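Local atomic coordinates of glutamyl endopeptidase (Staphylococcus epidermidis, PDB entry 6PYM), a protein that cleaves peptide bonds on the carbonyl side of glutamate, and also of aspartate, acting as a secreted serine protease. Residues G82-P87 and I96-P101; E43-T48 and N208-I213; P135-L140 and S163-N168. The protein carries 1 engineered substitution. All blocks are in the same frame, centred on the assembly; numbering follows the deposited sequence.

Interaction 1 of 3, residues G82-P87 and I96-P101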
ATOM      1  N   GLY A  82      -1.303  -0.381  15.249  1.00 11.02           N
ATOM      2  CA  GLY A  82      -2.691  -0.359  14.845  1.00 11.31           C
ATOM      3  C   GLY A  82      -3.635   0.000  15.973  1.00 12.39           C
ATOM      4  O   GLY A  82      -3.452  -0.435  17.115  1.00 13.14           O
ATOM      5  N   GLN A  83      -4.646   0.793  15.660  1.00 11.84           N
ATOM      6  CA  GLN A  83      -5.637   1.251  16.624  1.00 13.27           C
ATOM      7  C   GLN A  83      -7.052   0.863  16.237  1.00 13.78           C
ATOM      8  O   GLN A  83      -7.834   0.455  17.103  1.00 14.86           O
ATOM      9  CB  GLN A  83      -5.541   2.781  16.796  1.00 13.32           C
ATOM     10  CG  GLN A  83      -6.391   3.349  17.933  1.00 17.00           C
ATOM     11  CD  GLN A  83      -7.796   3.712  17.499  1.00 19.92           C
ATOM     12  OE1 GLN A  83      -8.032   4.080  16.349  1.00 22.47           O
ATOM     13  NE2 GLN A  83      -8.744   3.612  18.425  1.00 26.27           N
ATOM     14  N   GLU A  84      -7.409   0.967  14.957  1.00 12.63           N
ATOM     15  CA  GLU A  84      -8.747   0.617  14.509  1.00 13.18           C
ATOM     16  C   GLU A  84      -8.690   0.174  13.054  1.00 11.52           C
ATOM     17  O   GLU A  84      -8.054   0.831  12.224  1.00 12.01           O
ATOM     18  CB  GLU A  84      -9.696   1.814  14.651  1.00 15.41           C
ATOM     19  CG  GLU A  84     -11.142   1.504  14.302  1.00 20.06           C
ATOM     20  CD  GLU A  84     -12.055   2.707  14.463  1.00 27.60           C
ATOM     21  OE1 GLU A  84     -11.545   3.848  14.491  1.00 30.04           O
ATOM     22  OE2 GLU A  84     -13.284   2.505  14.561  1.00 34.61           O
ATOM     23  N   ILE A  85      -9.378  -0.924  12.749  1.00 11.70           N
ATOM     24  CA  ILE A  85      -9.488  -1.440  11.389  1.00 12.15           C
ATOM     25  C   ILE A  85     -10.829  -1.007  10.822  1.00 11.90           C
ATOM     26  O   ILE A  85     -11.878  -1.257  11.431  1.00 13.22           O
ATOM     27  CB  ILE A  85      -9.363  -2.970  11.375  1.00 12.89           C
ATOM     28  CG1 ILE A  85      -7.956  -3.388  11.807  1.00 14.11           C
ATOM     29  CG2 ILE A  85      -9.734  -3.516  10.000  1.00 14.07           C
ATOM     30  CD1 ILE A  85      -7.861  -4.839  12.199  1.00 16.64           C
ATOM     31  N   ILE A  86     -10.802  -0.357   9.661  1.00 11.36           N
ATOM     32  CA  ILE A  86     -12.009   0.095   8.977  1.00 11.87           C
ATOM     33  C   ILE A  86     -12.068  -0.583   7.612  1.00 11.38           C
ATOM     34  O   ILE A  86     -11.486  -0.073   6.644  1.00 11.14           O
ATOM     35  CB  ILE A  86     -12.024   1.623   8.824  1.00 15.21           C
ATOM     36  CG1 ILE A  86     -11.755   2.320  10.160  1.00 17.96           C
ATOM     37  CG2 ILE A  86     -13.354   2.075   8.264  1.00 24.06           C
ATOM     38  CD1 ILE A  86     -11.439   3.794  10.018  1.00 21.68           C
ATOM     39  N   PRO A  87     -12.731  -1.729   7.484  1.00 12.66           N
ATOM     40  CA  PRO A  87     -12.789  -2.392   6.174  1.00 11.65           C
ATOM     41  C   PRO A  87     -13.661  -1.612   5.202  1.00 11.72           C
ATOM     42  O   PRO A  87     -14.672  -1.023   5.587  1.00 12.58           O
ATOM     43  CB  PRO A  87     -13.414  -3.755   6.495  1.00 13.68           C
ATOM     44  CG  PRO A  87     -14.212  -3.515   7.746  1.00 22.14           C
ATOM     45  CD  PRO A  87     -13.438  -2.490   8.532  1.00 12.72           C
ATOM     46  N   ILE A  96      -8.821   0.499   5.627  1.00  8.19           N
ATOM     47  CA  ILE A  96      -8.070   1.547   6.303  1.00  8.93           C
ATOM     48  C   ILE A  96      -7.607   0.978   7.629  1.00  9.24           C
ATOM     49  O   ILE A  96      -8.390   0.337   8.345  1.00 10.24           O
ATOM     50  CB  ILE A  96      -8.946   2.788   6.544  1.00  9.98           C
ATOM     51  CG1 ILE A  96      -9.454   3.374   5.223  1.00 10.28           C
ATOM     52  CG2 ILE A  96      -8.185   3.823   7.374  1.00 11.06           C
ATOM     53  CD1 ILE A  96     -10.560   4.416   5.397  1.00 12.13           C
ATOM     54  N   LEU A  97      -6.346   1.197   7.967  1.00  8.82           N
ATOM     55  CA  LEU A  97      -5.860   0.934   9.315  1.00  9.57           C
ATOM     56  C   LEU A  97      -5.511   2.279   9.930  1.00  9.60           C
ATOM     57  O   LEU A  97      -4.615   2.979   9.446  1.00  9.31           O
ATOM     58  CB  LEU A  97      -4.649   0.006   9.331  1.00 10.54           C
ATOM     59  CG  LEU A  97      -4.083  -0.269  10.731  1.00 11.24           C
ATOM     60  CD1 LEU A  97      -5.070  -1.041  11.603  1.00 11.94           C
ATOM     61  CD2 LEU A  97      -2.773  -1.009  10.637  1.00 12.45           C
ATOM     62  N   ARG A  98      -6.249   2.656  10.968  1.00 10.72           N
ATOM     63  CA  ARG A  98      -5.894   3.817  11.763  1.00 10.68           C
ATOM     64  C   ARG A  98      -4.868   3.377  12.792  1.00 10.11           C
ATOM     65  O   ARG A  98      -5.039   2.332  13.428  1.00 11.71           O
ATOM     66  CB  ARG A  98      -7.144   4.358  12.452  1.00 12.96           C
ATOM     67  CG  ARG A  98      -6.953   5.635  13.241  1.00 15.40           C
ATOM     68  CD  ARG A  98      -8.304   6.287  13.503  1.00 18.14           C
ATOM     69  NE  ARG A  98      -8.862   6.842  12.273  1.00 17.09           N
ATOM     70  CZ  ARG A  98     -10.144   6.776  11.928  1.00 17.31           C
ATOM     71  NH1 ARG A  98     -11.021   6.172  12.716  1.00 20.98           N
ATOM     72  NH2 ARG A  98     -10.543   7.316  10.785  1.00 18.55           N
ATOM     73  N   VAL A  99      -3.799   4.153  12.938  1.00 10.21           N
ATOM     74  CA  VAL A  99      -2.726   3.841  13.870  1.00 11.10           C
ATOM     75  C   VAL A  99      -2.664   4.905  14.956  1.00 10.79           C
ATOM     76  O   VAL A  99      -3.042   6.065  14.753  1.00 13.75           O
ATOM     77  CB  VAL A  99      -1.355   3.692  13.171  1.00 10.41           C
ATOM     78  CG1 VAL A  99      -1.364   2.487  12.241  1.00 12.02           C
ATOM     79  CG2 VAL A  99      -0.988   4.959  12.408  1.00 11.60           C
ATOM     80  N   SER A 100      -2.157   4.498  16.115  1.00 11.67           N
ATOM     81  CA  SER A 100      -1.932   5.420  17.213  1.00 12.64           C
ATOM     82  C   SER A 100      -0.717   6.295  16.926  1.00 13.16           C
ATOM     83  O   SER A 100       0.135   5.942  16.107  1.00 14.18           O
ATOM     84  CB  SER A 100      -1.681   4.631  18.496  1.00 15.80           C
ATOM     85  OG  SER A 100      -2.822   3.882  18.872  1.00 15.69           O
ATOM     86  N   PRO A 101      -0.607   7.447  17.594  1.00 13.70           N
ATOM     87  CA  PRO A 101       0.648   8.202  17.544  1.00 13.89           C
ATOM     88  C   PRO A 101       1.778   7.370  18.131  1.00 15.48           C
ATOM     89  O   PRO A 101       1.555   6.389  18.842  1.00 16.84           O
ATOM     90  CB  PRO A 101       0.368   9.431  18.425  1.00 15.55           C
ATOM     91  CG  PRO A 101      -1.117   9.501  18.554  1.00 19.31           C
ATOM     92  CD  PRO A 101      -1.617   8.095  18.452  1.00 15.72           C
TER

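Interaction 2 of 3, residues E43-T48 and N208-I213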
ATOM      1  N   GLU A  43      -3.582  11.668   8.390  1.00 10.19           N
ATOM      2  CA  GLU A  43      -2.895  11.995   9.637  1.00 10.53           C
ATOM      3  C   GLU A  43      -2.603  10.760  10.480  1.00 10.56           C
ATOM      4  O   GLU A  43      -1.530  10.650  11.084  1.00 10.27           O
ATOM      5  CB  GLU A  43      -3.740  12.990  10.431  1.00 11.66           C
ATOM      6  CG  GLU A  43      -3.082  13.439  11.722  1.00 15.77           C
ATOM      7  CD  GLU A  43      -2.078  14.552  11.508  1.00 19.48           C
ATOM      8  OE1 GLU A  43      -1.761  14.868  10.341  1.00 23.24           O
ATOM      9  OE2 GLU A  43      -1.606  15.120  12.514  1.00 22.79           O
ATOM     10  N   ASN A  44      -3.560   9.832  10.560  1.00 10.26           N
ATOM     11  CA  ASN A  44      -3.410   8.627  11.371  1.00 10.61           C
ATOM     12  C   ASN A  44      -3.729   7.359  10.590  1.00  9.91           C
ATOM     13  O   ASN A  44      -4.095   6.350  11.198  1.00 11.22           O
ATOM     14  CB  ASN A  44      -4.301   8.680  12.618  1.00 12.81           C
ATOM     15  CG  ASN A  44      -3.972   9.853  13.514  1.00 14.76           C
ATOM     16  OD1 ASN A  44      -2.912   9.884  14.136  1.00 14.59           O
ATOM     17  ND2 ASN A  44      -4.878  10.828  13.583  1.00 16.31           N
ATOM     18  N   GLU A  45      -3.624   7.379   9.263  1.00  9.60           N
ATOM     19  CA  GLU A  45      -4.244   6.320   8.476  1.00  9.75           C
ATOM     20  C   GLU A  45      -3.342   5.809   7.368  1.00  8.54           C
ATOM     21  O   GLU A  45      -2.693   6.591   6.661  1.00  9.03           O
ATOM     22  CB  GLU A  45      -5.547   6.799   7.826  1.00 10.35           C
ATOM     23  CG  GLU A  45      -6.698   7.010   8.802  1.00 11.18           C
ATOM     24  CD  GLU A  45      -6.682   8.365   9.497  1.00 11.40           C
ATOM     25  OE1 GLU A  45      -6.009   9.304   9.020  1.00 11.05           O
ATOM     26  OE2 GLU A  45      -7.385   8.475  10.526  1.00 14.59           O
ATOM     27  N   ILE A  46      -3.364   4.489   7.193  1.00  8.37           N
ATOM     28  CA  ILE A  46      -2.797   3.833   6.024  1.00  8.43           C
ATOM     29  C   ILE A  46      -3.910   3.078   5.311  1.00  7.80           C
ATOM     30  O   ILE A  46      -4.943   2.741   5.895  1.00  9.00           O
ATOM     31  CB  ILE A  46      -1.621   2.880   6.347  1.00  8.36           C
ATOM     32  CG1 ILE A  46      -2.101   1.623   7.077  1.00  9.10           C
ATOM     33  CG2 ILE A  46      -0.549   3.595   7.158  1.00 10.97           C
ATOM     34  CD1 ILE A  46      -1.086   0.486   7.058  1.00 11.47           C
ATOM     35  N   LEU A  47      -3.679   2.807   4.029  1.00  7.49           N
ATOM     36  CA  LEU A  47      -4.444   1.815   3.285  1.00  7.85           C
ATOM     37  C   LEU A  47      -3.624   0.540   3.154  1.00  7.25           C
ATOM     38  O   LEU A  47      -2.401   0.581   2.972  1.00  7.45           O
ATOM     39  CB  LEU A  47      -4.800   2.303   1.883  1.00  8.53           C
ATOM     40  CG  LEU A  47      -5.537   3.642   1.847  1.00  8.62           C
ATOM     41  CD1 LEU A  47      -5.866   4.025   0.412  1.00  9.90           C
ATOM     42  CD2 LEU A  47      -6.774   3.635   2.736  1.00 10.19           C
ATOM     43  N   THR A  48      -4.318  -0.590   3.227  1.00  7.38           N
ATOM     44  CA  THR A  48      -3.754  -1.907   2.983  1.00  7.85           C
ATOM     45  C   THR A  48      -4.910  -2.831   2.585  1.00  7.20           C
ATOM     46  O   THR A  48      -5.995  -2.359   2.223  1.00  8.12           O
ATOM     47  CB  THR A  48      -2.935  -2.368   4.203  1.00  7.63           C
ATOM     48  OG1 THR A  48      -2.285  -3.605   3.907  1.00  7.93           O
ATOM     49  CG2 THR A  48      -3.823  -2.543   5.425  1.00 10.06           C
ATOM     50  N   ASN A 208     -14.965   9.929   3.636  1.00 10.37           N
ATOM     51  CA  ASN A 208     -15.833   9.811   4.799  1.00 11.76           C
ATOM     52  C   ASN A 208     -15.139   9.243   6.021  1.00 12.17           C
ATOM     53  O   ASN A 208     -15.726   9.258   7.110  1.00 14.86           O
ATOM     54  CB  ASN A 208     -17.081   9.021   4.431  1.00 13.84           C
ATOM     55  CG  ASN A 208     -17.980   9.808   3.512  1.00 14.14           C
ATOM     56  OD1 ASN A 208     -18.150  11.011   3.696  1.00 17.11           O
ATOM     57  ND2 ASN A 208     -18.522   9.156   2.501  1.00 17.17           N
ATOM     58  N   ASN A 209     -13.908   8.763   5.882  1.00 10.88           N
ATOM     59  CA  ASN A 209     -13.151   8.237   7.005  1.00 10.79           C
ATOM     60  C   ASN A 209     -11.829   8.939   7.237  1.00 11.34           C
ATOM     61  O   ASN A 209     -11.266   8.808   8.329  1.00 13.25           O
ATOM     62  CB  ASN A 209     -12.874   6.742   6.811  1.00 13.08           C
ATOM     63  CG  ASN A 209     -14.107   5.920   6.974  1.00 14.69           C
ATOM     64  OD1 ASN A 209     -14.475   5.577   8.097  1.00 17.32           O
ATOM     65  ND2 ASN A 209     -14.777   5.618   5.875  1.00 15.19           N
ATOM     66  N   ILE A 210     -11.331   9.685   6.257  1.00 10.47           N
ATOM     67  CA  ILE A 210     -10.001  10.279   6.297  1.00 10.07           C
ATOM     68  C   ILE A 210     -10.182  11.713   5.820  1.00  9.28           C
ATOM     69  O   ILE A 210     -10.063  11.990   4.618  1.00 10.11           O
ATOM     70  CB  ILE A 210      -9.029   9.504   5.395  1.00  9.70           C
ATOM     71  CG1 ILE A 210      -9.073   8.006   5.704  1.00 11.29           C
ATOM     72  CG2 ILE A 210      -7.613  10.037   5.554  1.00 11.80           C
ATOM     73  CD1 ILE A 210      -8.235   7.160   4.770  1.00 12.73           C
ATOM     74  N   PRO A 211     -10.517  12.645   6.711  1.00 10.66           N
ATOM     75  CA  PRO A 211     -10.982  13.957   6.235  1.00 10.48           C
ATOM     76  C   PRO A 211      -9.932  14.717   5.455  1.00 13.85           C
ATOM     77  O   PRO A 211     -10.291  15.511   4.576  1.00 15.27           O
ATOM     78  CB  PRO A 211     -11.414  14.678   7.520  1.00 12.04           C
ATOM     79  CG  PRO A 211     -10.756  13.924   8.635  1.00 14.76           C
ATOM     80  CD  PRO A 211     -10.633  12.503   8.169  1.00 11.70           C
ATOM     81  N   ASP A 212      -8.652  14.460   5.725  1.00 12.01           N
ATOM     82  CA  ASP A 212      -7.540  15.112   5.050  1.00 12.78           C
ATOM     83  C   ASP A 212      -7.058  14.367   3.809  1.00 11.65           C
ATOM     84  O   ASP A 212      -5.993  14.711   3.286  1.00 12.56           O
ATOM     85  CB  ASP A 212      -6.375  15.356   6.026  1.00 14.23           C
ATOM     86  CG  ASP A 212      -5.838  14.068   6.662  1.00 13.58           C
ATOM     87  OD1 ASP A 212      -6.535  13.036   6.644  1.00 16.11           O
ATOM     88  OD2 ASP A 212      -4.712  14.089   7.211  1.00 16.62           O
ATOM     89  N   ILE A 213      -7.814  13.382   3.314  1.00 10.30           N
ATOM     90  CA  ILE A 213      -7.395  12.654   2.119  1.00 10.31           C
ATOM     91  C   ILE A 213      -7.138  13.630   0.977  1.00 10.16           C
ATOM     92  O   ILE A 213      -7.917  14.561   0.739  1.00 11.11           O
ATOM     93  CB  ILE A 213      -8.426  11.570   1.753  1.00 10.11           C
ATOM     94  CG1 ILE A 213      -7.807  10.554   0.794  1.00 10.12           C
ATOM     95  CG2 ILE A 213      -9.700  12.174   1.158  1.00 10.78           C
ATOM     96  CD1 ILE A 213      -6.936   9.521   1.487  1.00 11.76           C
TER
HETATM   97  O   HOH W   1      -7.223  11.757   8.912  1.00 15.53           O

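Interaction 3 of 3, residues P135-L140 and S163-N168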
ATOM      1  N   PRO A 135       8.174  -6.955  -0.926  1.00  8.05           N
ATOM      2  CA  PRO A 135       8.059  -8.362  -1.339  1.00  8.84           C
ATOM      3  C   PRO A 135       8.843  -9.297  -0.435  1.00  8.59           C
ATOM      4  O   PRO A 135       9.988  -9.028  -0.067  1.00  9.23           O
ATOM      5  CB  PRO A 135       8.655  -8.361  -2.754  1.00  9.27           C
ATOM      6  CG  PRO A 135       9.588  -7.183  -2.768  1.00  9.14           C
ATOM      7  CD  PRO A 135       8.894  -6.147  -1.921  1.00  8.65           C
ATOM      8  N   GLY A 136       8.236 -10.447  -0.135  1.00  9.14           N
ATOM      9  CA  GLY A 136       8.804 -11.410   0.794  1.00 10.22           C
ATOM     10  C   GLY A 136       9.937 -12.265   0.265  1.00 10.43           C
ATOM     11  O   GLY A 136      10.549 -12.996   1.053  1.00 12.35           O
ATOM     12  N   ASP A 137      10.235 -12.213  -1.031  1.00  9.80           N
ATOM     13  CA  ASP A 137      11.416 -12.912  -1.517  1.00 11.04           C
ATOM     14  C   ASP A 137      12.693 -12.124  -1.283  1.00 10.18           C
ATOM     15  O   ASP A 137      13.786 -12.691  -1.396  1.00 12.41           O
ATOM     16  CB  ASP A 137      11.272 -13.294  -2.994  1.00 10.02           C
ATOM     17  CG  ASP A 137      11.164 -12.092  -3.919  1.00 10.53           C
ATOM     18  OD1 ASP A 137      10.476 -11.103  -3.577  1.00 10.72           O
ATOM     19  OD2 ASP A 137      11.748 -12.143  -5.020  1.00 12.27           O
ATOM     20  N   LYS A 138      12.582 -10.857  -0.933  1.00 10.37           N
ATOM     21  CA  LYS A 138      13.716 -10.000  -0.661  1.00 10.49           C
ATOM     22  C   LYS A 138      13.955  -9.929   0.838  1.00 10.08           C
ATOM     23  O   LYS A 138      13.141 -10.404   1.634  1.00 11.08           O
ATOM     24  CB  LYS A 138      13.444  -8.614  -1.254  1.00  9.77           C
ATOM     25  CG  LYS A 138      13.061  -8.650  -2.731  1.00 10.65           C
ATOM     26  CD  LYS A 138      14.128  -9.284  -3.614  1.00 11.12           C
ATOM     27  CE  LYS A 138      13.838  -8.975  -5.069  1.00 13.32           C
ATOM     28  NZ  LYS A 138      14.807  -9.608  -6.001  1.00 17.57           N
ATOM     29  N   PRO A 139      15.077  -9.346   1.274  1.00 10.86           N
ATOM     30  CA  PRO A 139      15.332  -9.278   2.716  1.00 12.31           C
ATOM     31  C   PRO A 139      14.228  -8.503   3.422  1.00 11.25           C
ATOM     32  O   PRO A 139      13.633  -7.566   2.865  1.00 10.07           O
ATOM     33  CB  PRO A 139      16.682  -8.561   2.809  1.00 13.04           C
ATOM     34  CG  PRO A 139      17.352  -8.866   1.507  1.00 13.52           C
ATOM     35  CD  PRO A 139      16.230  -8.852   0.499  1.00 11.98           C
ATOM     36  N   LEU A 140      13.941  -8.917   4.654  1.00 11.05           N
ATOM     37  CA  LEU A 140      12.797  -8.386   5.381  1.00 11.47           C
ATOM     38  C   LEU A 140      12.858  -6.865   5.456  1.00 10.55           C
ATOM     39  O   LEU A 140      13.915  -6.279   5.715  1.00 10.44           O
ATOM     40  CB  LEU A 140      12.744  -8.984   6.787  1.00 13.06           C
ATOM     41  CG  LEU A 140      11.498  -8.664   7.616  1.00 14.31           C
ATOM     42  CD1 LEU A 140      10.257  -9.287   7.004  1.00 15.01           C
ATOM     43  CD2 LEU A 140      11.684  -9.124   9.056  1.00 17.72           C
ATOM     44  N   SER A 163       5.487  -7.835 -11.992  1.00  8.14           N
ATOM     45  CA  SER A 163       5.635  -8.903 -11.007  1.00  8.23           C
ATOM     46  C   SER A 163       5.532  -8.402  -9.566  1.00  7.85           C
ATOM     47  O   SER A 163       5.967  -7.296  -9.231  1.00  8.42           O
ATOM     48  CB  SER A 163       6.985  -9.589 -11.183  1.00  9.21           C
ATOM     49  OG  SER A 163       7.053 -10.341 -12.381  1.00  9.39           O
ATOM     50  N   THR A 164       4.966  -9.256  -8.706  1.00  7.89           N
ATOM     51  CA  THR A 164       4.892  -9.029  -7.269  1.00  8.34           C
ATOM     52  C   THR A 164       5.059 -10.374  -6.574  1.00  8.06           C
ATOM     53  O   THR A 164       4.897 -11.429  -7.190  1.00  8.50           O
ATOM     54  CB  THR A 164       3.541  -8.429  -6.851  1.00  7.89           C
ATOM     55  OG1 THR A 164       2.501  -9.368  -7.136  1.00  8.74           O
ATOM     56  CG2 THR A 164       3.245  -7.127  -7.587  1.00  9.76           C
ATOM     57  N   VAL A 165       5.372 -10.333  -5.277  1.00  8.35           N
ATOM     58  CA  VAL A 165       5.579 -11.535  -4.476  1.00  9.63           C
ATOM     59  C   VAL A 165       4.898 -11.340  -3.133  1.00  9.01           C
ATOM     60  O   VAL A 165       4.863 -10.227  -2.603  1.00  9.90           O
ATOM     61  CB  VAL A 165       7.095 -11.827  -4.284  1.00 10.87           C
ATOM     62  CG1 VAL A 165       7.338 -12.999  -3.319  1.00 12.94           C
ATOM     63  CG2 VAL A 165       7.756 -12.119  -5.619  1.00 12.09           C
ATOM     64  N   GLY A 166       4.382 -12.437  -2.570  1.00  9.45           N
ATOM     65  CA  GLY A 166       3.826 -12.448  -1.229  1.00  9.78           C
ATOM     66  C   GLY A 166       4.596 -11.559  -0.278  1.00  9.36           C
ATOM     67  O   GLY A 166       5.817 -11.666  -0.155  1.00  9.62           O
ATOM     68  N   GLY A 167       3.873 -10.658   0.390  1.00  9.36           N
ATOM     69  CA  GLY A 167       4.430  -9.533   1.117  1.00  9.55           C
ATOM     70  C   GLY A 167       4.082  -8.205   0.475  1.00  7.35           C
ATOM     71  O   GLY A 167       3.926  -7.197   1.178  1.00  8.08           O
ATOM     72  N   ASN A 168       3.910  -8.204  -0.846  1.00  7.38           N
ATOM     73  CA  ASN A 168       3.459  -7.016  -1.556  1.00  7.28           C
ATOM     74  C   ASN A 168       2.016  -6.646  -1.237  1.00  7.40           C
ATOM     75  O   ASN A 168       1.636  -5.514  -1.533  1.00  7.74           O
ATOM     76  CB  ASN A 168       3.578  -7.203  -3.074  1.00  7.64           C
ATOM     77  CG  ASN A 168       4.898  -6.703  -3.653  1.00  7.10           C
ATOM     78  OD1 ASN A 168       5.630  -7.475  -4.276  1.00  8.42           O
ATOM     79  ND2 ASN A 168       5.184  -5.409  -3.502  1.00  8.21           N
TER

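Interaction 1 of 3, residues G82-P87 and I96-P101
Gln83 and Glu84 both turn their backbone N-H groups to the carbonyl oxygen of Arg98, Gln83 N at 2.7 Å and Glu84 N at 3.1 Å from Arg98 O. Two consecutive residues facing one is a classic beta bulge, and the helix-like backbone of Gln83 supplies the extra residue. Beyond it, regular antiparallel pairing resumes, with Ile86 and Ile96 bonded both ways (Ile86 N to Ile96 O, 2.8 Å).

As an antiparallel hydrogen-bonded pair, Glu84 and Arg98 emerge on the same face; with CG opposite the main-chain N in both (chi1 -176°), the two chains run alongside each other. They end in a salt bridge, Glu84 OE1 to Arg98 NH1 at 3.0 Å. The carboxylate oxygen sits at the guanidinium edge, but the two planes are turned 67° apart and the hydrogen bond is bent and weak. Ile86 lays CD1 over one guanidinium face, 3.6 Å from Arg98 NH1, while the Gln83 amide, nearly coplanar with the guanidinium, has OE1 3.6 Å from Arg98 CD. Long, flat-ended arginine suits this place, since it offers charge at its edge and carbon along its stem and face.

On the other face, Ile85 CG1 meets Leu97 CD1 at 3.7 Å. The same methyl lies so close to Gly82 that a CB would fit only tightly, so glycine suits this close-set position.

Further out, Arg98 NE makes a salt bridge to Glu45, and Phe205 and Asn209 of helix 200-209 pack on Ile86 and Ile96. Leu97 turns to Ile46 and Ile63, as an inward barrel residue would. The guanidinium thus lies between two carboxylates, Glu84 and Glu45, an environment that probably favours its positive charge and helps fix its orientation beside Ile86.

Interaction 2 of 3, residues E43-T48 and N208-I213
Glu43 and Glu45 face Asp212 and Ile210 across a gap too wide for strand pairing: the CA atoms of Glu43 and Asp212 are 7.2 Å apart, and the chain directions diverge by 127°. Segment 43-48 enters a strand at Glu45; 208-213 leaves a helix through a type I turn, Ile210 to Ile213, whose second position suits Pro211 and which brings Asp212 round to the strand.

Asp212 OD2 accepts the backbone N-H of Glu43 (2.9 Å from Glu43 N) on its syn lone pair, the bond bent to 132°. Holding CG between its main-chain N and carbonyl carbon (chi1 59°) places the carboxylate there. Its other oxygen, OD1, accepts a hydrogen bond from a water 2.7 Å away, which also donates to Glu45 OE1 at 2.7 Å. This water separates two carboxylates and probably eases their repulsion. Asn44 N also grips Glu45 OE1, 2.9 Å away and well above the carboxylate plane.

The aliphatic part of Glu45 runs alongside Ile210, the two side chains pointing opposite ways (Glu45 CG to Ile210 CG1, 4.0 Å). The CG1-CD1 arm of Ile210 also touches Leu47 (CD1 to Leu47 CD2, 4.3 Å), while CG2 lies against Glu45 OE1.

Arg98 of strand 95-99 adds a salt bridge to Glu45 OE2. Ile96 of that strand, Val41 of strand 34-42 and Leu206 of helix 200-209 enclose the apolar side, packing the chain beyond the C-terminal helix against the barrel.

Interaction 3 of 3, residues P135-L140 and S163-N168
Gly136 N donates to Gly166 O at 2.7 Å, the one direct hydrogen bond between the loops; the bond is bent (137° at the hydrogen), with the donor somewhat off the carbonyl plane. Glycine suits position 136, where a CB would collide with Gly166 O. Segment 163-168 folds as a type II turn closed by Asn168 N to Val165 O (2.8 Å), with Gly167 third, where a positive phi (112°) suits glycine. Asn168 tightens this turn: OD1 accepts Val165 N at 3.0 Å, almost straight and on a lone pair.

Pro135 opens a type I turn and lays its ring beside this amide, CB 3.5 Å from Asn168 OD1. Asp137 holds CG between its main-chain N and carbonyl carbon (chi1 64°), which brings OD1 against Val165 CB (3.5 Å), the side chains crossing at about a right angle; Arg8 holds OD2 in a salt bridge.

Thr164 pairs through its backbone with Val1, the N terminus. Ala169, the engineered replacement at the predicted catalytic serine, follows directly. In chymotrypsin-like proteases the backbone N-H groups of the serine and of the glycine two before it form the oxyanion hole; by position these are probably residue 169 and Gly167 here.

Overall arrangement
From the N terminus, the chain first passes segment 43-48, the opening half of interaction 2, whose partner comes only at the end of helix 200-209 and just beyond it. Interactions 1 and 3 therefore both fall within that long loop, one after the other and without crossing. Interaction 1 closes a short hairpin, 82-87 with 96-101, in the six-stranded barrel; interaction 3 joins two loops of the second, seven-stranded sheet. Interactions 1 and 2 touch directly, through the Arg98 to Glu45 salt bridge and the neighbouring strands 95-99 and 45-48. Interaction 3 stands apart, its centre about 25 Å from that of interaction 2, on the opposite side of the chain's centre.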